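Local coordinates for N-terminal acetyltransferase-like protein (Chaetomium thermophilum, PDB 5NNP) that probably serves as the TPR-repeat auxiliary subunit of an N-terminal acetyltransferase A complex, supporting acetyl transfer to protein N-termini, at residues A[513-524]-A[547-556]. Numbering follows the deposited sequence.
Sequences VFSIFDTWQEDQ and EDRLREHPFY
The amide oxygen OE1 of Gln521 is gripped by both terminal nitrogens of Arg551, NH2 at 2.8 Å and NH1 at 3.0 Å. The two N-H groups converge end-on on this single atom, which lies in the guanidinium plane, with the amide plane turned 73° from it. NH2 meets the oxygen in the carbonyl plane, whereas NH1 comes from above it. The same NH2 forms a salt bridge with Asp518 OD1 at 3.0 Å, through the anti lone pair of the carboxylate and tilted from the guanidinium plane. A water beside the guanidinium bridges Asp518 OD1 to the backbone oxygen of Phe514, one turn earlier on the same helix. Asp518 is thus the counter-charge of Arg551, to which Tyr664 adds a cation-pi contact.

Next to this polar cluster, Phe517 loses the most surface in the contact, 121 Å². CB of Tyr556 sits over one face, 3.6 Å from the ring centroid, as a CH-pi contact, and the edge of the tyrosine ring turns toward that face with the planes at 81°. Trp520 CE3, from the same helix, lies over the opposite face near its rim, while Leu550 CG reaches the ring edge, 3.8 Å from Phe517 CD1. Tyr556, its CG turned anti to the backbone N (chi1 172°), lies side by side with Phe514, its CE1 3.9 Å from Phe514 CD2, and its hydroxyl bonds to the backbone oxygen of Phe661.

His553 caps the start of helix 554-572, its ND1 accepting from Phe555 N at 3.1 Å; both residues also meet the chain of another protein. Helix 503-523 packs against the connection between helices 537-547 and 554-572, which contains a short 3-10 segment at 550-552, and against the first turn of helix 554-572: an aromatic and aliphatic core flanked by an arginine-centred polar cluster, within an all-helical, TPR-like solenoid consistent with a NatA auxiliary subunit.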
loop_
_atom_site.group_PDB
_atom_site.type_symbol
_atom_site.label_atom_id
_atom_site.label_comp_id
_atom_site.label_asym_id
_atom_site.label_seq_id
_atom_site.Cartn_x
_atom_site.Cartn_y
_atom_site.Cartn_z
ATOM N N VAL A 513 -11.174 7.067 -8.328
ATOM C CA VAL A 513 -9.944 6.353 -7.996
ATOM C C VAL A 513 -8.739 7.313 -7.905
ATOM O O VAL A 513 -7.849 7.147 -7.082
ATOM C CB VAL A 513 -9.664 5.263 -9.034
ATOM C CG1 VAL A 513 -8.268 4.699 -8.886
ATOM C CG2 VAL A 513 -10.716 4.173 -8.932
ATOM N N PHE A 514 -8.720 8.316 -8.764
ATOM C CA PHE A 514 -7.680 9.328 -8.729
ATOM C C PHE A 514 -7.712 10.082 -7.379
ATOM O O PHE A 514 -6.672 10.314 -6.760
ATOM C CB PHE A 514 -7.866 10.280 -9.921
ATOM C CG PHE A 514 -6.803 11.317 -10.052
ATOM C CD1 PHE A 514 -6.904 12.527 -9.363
ATOM C CD2 PHE A 514 -5.703 11.102 -10.880
ATOM C CE1 PHE A 514 -5.925 13.507 -9.493
ATOM C CE2 PHE A 514 -4.706 12.081 -11.014
ATOM C CZ PHE A 514 -4.814 13.280 -10.316
ATOM N N SER A 515 -8.914 10.431 -6.922
ATOM C CA SER A 515 -9.103 11.133 -5.657
ATOM C C SER A 515 -8.751 10.299 -4.434
ATOM O O SER A 515 -8.254 10.830 -3.428
ATOM C CB SER A 515 -10.533 11.597 -5.536
ATOM O OG SER A 515 -10.714 12.766 -6.307
ATOM N N ILE A 516 -9.027 9.001 -4.514
ATOM C CA ILE A 516 -8.622 8.089 -3.462
ATOM C C ILE A 516 -7.111 8.143 -3.306
ATOM O O ILE A 516 -6.605 8.100 -2.180
ATOM C CB ILE A 516 -9.083 6.645 -3.744
ATOM C CG1 ILE A 516 -10.597 6.547 -3.577
ATOM C CG2 ILE A 516 -8.419 5.671 -2.813
ATOM C CD1 ILE A 516 -11.175 5.242 -4.096
ATOM N N PHE A 517 -6.386 8.275 -4.418
ATOM C CA PHE A 517 -4.930 8.331 -4.314
ATOM C C PHE A 517 -4.490 9.675 -3.741
ATOM O O PHE A 517 -3.514 9.738 -3.006
ATOM C CB PHE A 517 -4.250 8.027 -5.652
ATOM C CG PHE A 517 -3.894 6.569 -5.808
ATOM C CD1 PHE A 517 -2.655 6.094 -5.413
ATOM C CD2 PHE A 517 -4.825 5.655 -6.278
ATOM C CE1 PHE A 517 -2.334 4.741 -5.528
ATOM C CE2 PHE A 517 -4.506 4.287 -6.382
ATOM C CZ PHE A 517 -3.261 3.842 -6.011
ATOM N N ASP A 518 -5.237 10.737 -4.005
ATOM C CA ASP A 518 -4.910 12.016 -3.388
ATOM C C ASP A 518 -5.053 11.899 -1.872
ATOM O O ASP A 518 -4.273 12.471 -1.121
ATOM C CB ASP A 518 -5.797 13.142 -3.920
ATOM C CG ASP A 518 -5.401 13.600 -5.325
ATOM O OD1 ASP A 518 -4.280 13.270 -5.778
ATOM O OD2 ASP A 518 -6.221 14.299 -5.970
ATOM N N THR A 519 -6.038 11.127 -1.432
ATOM C CA THR A 519 -6.314 10.987 -0.013
ATOM C C THR A 519 -5.206 10.221 0.682
ATOM O O THR A 519 -4.736 10.608 1.747
ATOM C CB THR A 519 -7.627 10.267 0.224
ATOM O OG1 THR A 519 -8.699 11.080 -0.250
ATOM C CG2 THR A 519 -7.816 9.969 1.720
ATOM N N TRP A 520 -4.813 9.116 0.066
ATOM C CA TRP A 520 -3.726 8.295 0.546
ATOM C C TRP A 520 -2.464 9.137 0.709
ATOM O O TRP A 520 -1.706 8.968 1.671
ATOM C CB TRP A 520 -3.512 7.138 -0.423
ATOM C CG TRP A 520 -4.614 6.119 -0.344
ATOM C CD1 TRP A 520 -5.700 6.163 0.478
ATOM C CD2 TRP A 520 -4.721 4.894 -1.088
ATOM N NE1 TRP A 520 -6.485 5.050 0.286
ATOM C CE2 TRP A 520 -5.906 4.255 -0.660
ATOM C CE3 TRP A 520 -3.941 4.283 -2.079
ATOM C CZ2 TRP A 520 -6.333 3.031 -1.198
ATOM C CZ3 TRP A 520 -4.366 3.057 -2.610
ATOM C CH2 TRP A 520 -5.547 2.448 -2.164
ATOM N N GLN A 521 -2.251 10.068 -0.217
ATOM C CA GLN A 521 -1.091 10.937 -0.111
ATOM C C GLN A 521 -1.233 11.922 1.044
ATOM O O GLN A 521 -0.250 12.356 1.628
ATOM C CB GLN A 521 -0.856 11.708 -1.405
ATOM C CG GLN A 521 0.399 12.568 -1.339
ATOM C CD GLN A 521 0.714 13.285 -2.634
ATOM O OE1 GLN A 521 0.044 13.110 -3.651
ATOM N NE2 GLN A 521 1.745 14.104 -2.599
ATOM N N GLU A 522 -2.462 12.273 1.374
ATOM C CA GLU A 522 -2.701 13.270 2.392
ATOM C C GLU A 522 -2.793 12.588 3.765
ATOM O O GLU A 522 -2.624 13.227 4.815
ATOM C CB GLU A 522 -3.963 14.064 2.067
ATOM C CG GLU A 522 -4.243 15.186 3.049
ATOM C CD GLU A 522 -5.407 16.078 2.617
ATOM O OE1 GLU A 522 -5.867 16.892 3.455
ATOM O OE2 GLU A 522 -5.850 15.977 1.444
ATOM N N ASP A 523 -3.022 11.278 3.734
ATOM C CA ASP A 523 -3.168 10.482 4.947
ATOM C C ASP A 523 -1.910 10.475 5.822
ATOM O O ASP A 523 -1.993 10.313 7.035
ATOM C CB ASP A 523 -3.557 9.038 4.594
ATOM C CG ASP A 523 -5.050 8.883 4.366
ATOM O OD1 ASP A 523 -5.802 9.778 4.817
ATOM O OD2 ASP A 523 -5.477 7.881 3.747
ATOM N N GLN A 524 -0.747 10.663 5.209
ATOM C CA GLN A 524 0.508 10.619 5.944
ATOM C C GLN A 524 0.703 11.892 6.796
ATOM O O GLN A 524 1.646 11.985 7.584
ATOM C CB GLN A 524 1.661 10.454 4.966
ATOM C CG GLN A 524 1.822 11.695 4.108
ATOM C CD GLN A 524 2.928 11.585 3.079
ATOM O OE1 GLN A 524 4.055 11.196 3.388
ATOM N NE2 GLN A 524 2.612 11.944 1.851
ATOM N N GLU A 547 5.346 6.234 0.469
ATOM C CA GLU A 547 4.578 7.380 0.006
ATOM C C GLU A 547 5.261 8.133 -1.165
ATOM O O GLU A 547 4.594 8.665 -2.065
ATOM C CB GLU A 547 4.334 8.314 1.199
ATOM C CG GLU A 547 3.118 9.211 1.104
ATOM C CD GLU A 547 1.790 8.455 1.164
ATOM O OE1 GLU A 547 1.280 8.158 2.275
ATOM O OE2 GLU A 547 1.246 8.173 0.077
ATOM N N ASP A 548 6.592 8.176 -1.153
ATOM C CA ASP A 548 7.334 8.852 -2.210
ATOM C C ASP A 548 7.092 8.185 -3.561
ATOM O O ASP A 548 7.316 8.795 -4.609
ATOM C CB ASP A 548 8.841 8.860 -1.922
ATOM C CG ASP A 548 9.236 9.835 -0.815
ATOM O OD1 ASP A 548 8.484 10.807 -0.556
ATOM O OD2 ASP A 548 10.319 9.617 -0.211
ATOM N N ARG A 549 6.661 6.927 -3.536
ATOM C CA ARG A 549 6.394 6.216 -4.776
ATOM C C ARG A 549 4.957 5.745 -4.853
ATOM O O ARG A 549 4.685 4.702 -5.442
ATOM C CB ARG A 549 7.316 5.015 -4.930
ATOM C CG ARG A 549 8.773 5.343 -5.145
ATOM C CD ARG A 549 9.577 4.054 -5.059
ATOM N NE ARG A 549 9.121 3.238 -3.927
ATOM C CZ ARG A 549 9.055 1.906 -3.925
ATOM N NH1 ARG A 549 9.420 1.212 -5.000
ATOM N NH2 ARG A 549 8.625 1.263 -2.841
ATOM N N LEU A 550 4.045 6.525 -4.278
ATOM C CA LEU A 550 2.679 6.066 -4.039
ATOM C C LEU A 550 2.012 5.535 -5.285
ATOM O O LEU A 550 1.518 4.406 -5.305
ATOM C CB LEU A 550 1.819 7.187 -3.464
ATOM C CG LEU A 550 0.331 6.872 -3.276
ATOM C CD1 LEU A 550 0.152 5.692 -2.341
ATOM C CD2 LEU A 550 -0.409 8.106 -2.752
ATOM N N ARG A 551 2.020 6.347 -6.330
ATOM C CA ARG A 551 1.173 6.072 -7.463
ATOM C C ARG A 551 1.829 5.167 -8.482
ATOM O O ARG A 551 1.374 5.092 -9.613
ATOM C CB ARG A 551 0.738 7.382 -8.108
ATOM C CG ARG A 551 -0.187 8.159 -7.210
ATOM C CD ARG A 551 -0.585 9.415 -7.873
ATOM N NE ARG A 551 -1.410 10.259 -7.023
ATOM C CZ ARG A 551 -0.915 11.031 -6.069
ATOM N NH1 ARG A 551 0.386 11.000 -5.817
ATOM N NH2 ARG A 551 -1.716 11.812 -5.356
ATOM N N GLU A 552 2.893 4.472 -8.091
ATOM C CA GLU A 552 3.466 3.452 -8.971
ATOM C C GLU A 552 2.628 2.173 -8.870
ATOM O O GLU A 552 2.783 1.237 -9.653
ATOM C CB GLU A 552 4.915 3.163 -8.609
ATOM C CG GLU A 552 5.062 2.276 -7.377
ATOM C CD GLU A 552 6.496 1.875 -7.104
ATOM O OE1 GLU A 552 7.394 2.347 -7.825
ATOM O OE2 GLU A 552 6.729 1.094 -6.161
ATOM N N HIS A 553 1.737 2.147 -7.886
ATOM C CA HIS A 553 0.928 0.969 -7.599
ATOM C C HIS A 553 0.008 0.685 -8.774
ATOM O O HIS A 553 -0.617 1.610 -9.307
ATOM C CB HIS A 553 0.107 1.191 -6.325
ATOM C CG HIS A 553 -0.289 -0.072 -5.626
ATOM N ND1 HIS A 553 -1.267 -0.917 -6.109
ATOM C CD2 HIS A 553 0.163 -0.636 -4.479
ATOM C CE1 HIS A 553 -1.402 -1.943 -5.288
ATOM N NE2 HIS A 553 -0.549 -1.795 -4.288
ATOM N N PRO A 554 -0.103 -0.590 -9.175
ATOM C CA PRO A 554 -1.001 -0.892 -10.291
ATOM C C PRO A 554 -2.443 -0.449 -10.015
ATOM O O PRO A 554 -3.186 -0.183 -10.963
ATOM C CB PRO A 554 -0.901 -2.412 -10.422
ATOM C CG PRO A 554 0.371 -2.763 -9.879
ATOM C CD PRO A 554 0.586 -1.799 -8.712
ATOM N N PHE A 555 -2.811 -0.322 -8.741
ATOM C CA PHE A 555 -4.132 0.188 -8.364
ATOM C C PHE A 555 -4.394 1.593 -8.902
ATOM O O PHE A 555 -5.536 1.915 -9.257
ATOM C CB PHE A 555 -4.303 0.172 -6.844
ATOM C CG PHE A 555 -4.939 -1.082 -6.329
ATOM C CD1 PHE A 555 -4.983 -2.212 -7.110
ATOM C CD2 PHE A 555 -5.531 -1.115 -5.076
ATOM C CE1 PHE A 555 -5.592 -3.364 -6.650
ATOM C CE2 PHE A 555 -6.145 -2.262 -4.605
ATOM C CZ PHE A 555 -6.182 -3.385 -5.395
ATOM N N TYR A 556 -3.347 2.425 -8.958
ATOM C CA TYR A 556 -3.446 3.718 -9.631
ATOM C C TYR A 556 -3.393 3.551 -11.152
ATOM O O TYR A 556 -4.202 4.119 -11.884
ATOM C CB TYR A 556 -2.322 4.682 -9.201
ATOM C CG TYR A 556 -2.316 5.941 -10.052
ATOM C CD1 TYR A 556 -3.094 7.032 -9.703
ATOM C CD2 TYR A 556 -1.575 6.015 -11.237
ATOM C CE1 TYR A 556 -3.121 8.174 -10.488
ATOM C CE2 TYR A 556 -1.594 7.145 -12.029
ATOM C CZ TYR A 556 -2.368 8.226 -11.654
ATOM O OH TYR A 556 -2.400 9.362 -12.440
HETATM O O HOH W 1 -3.743 10.964 -7.565
#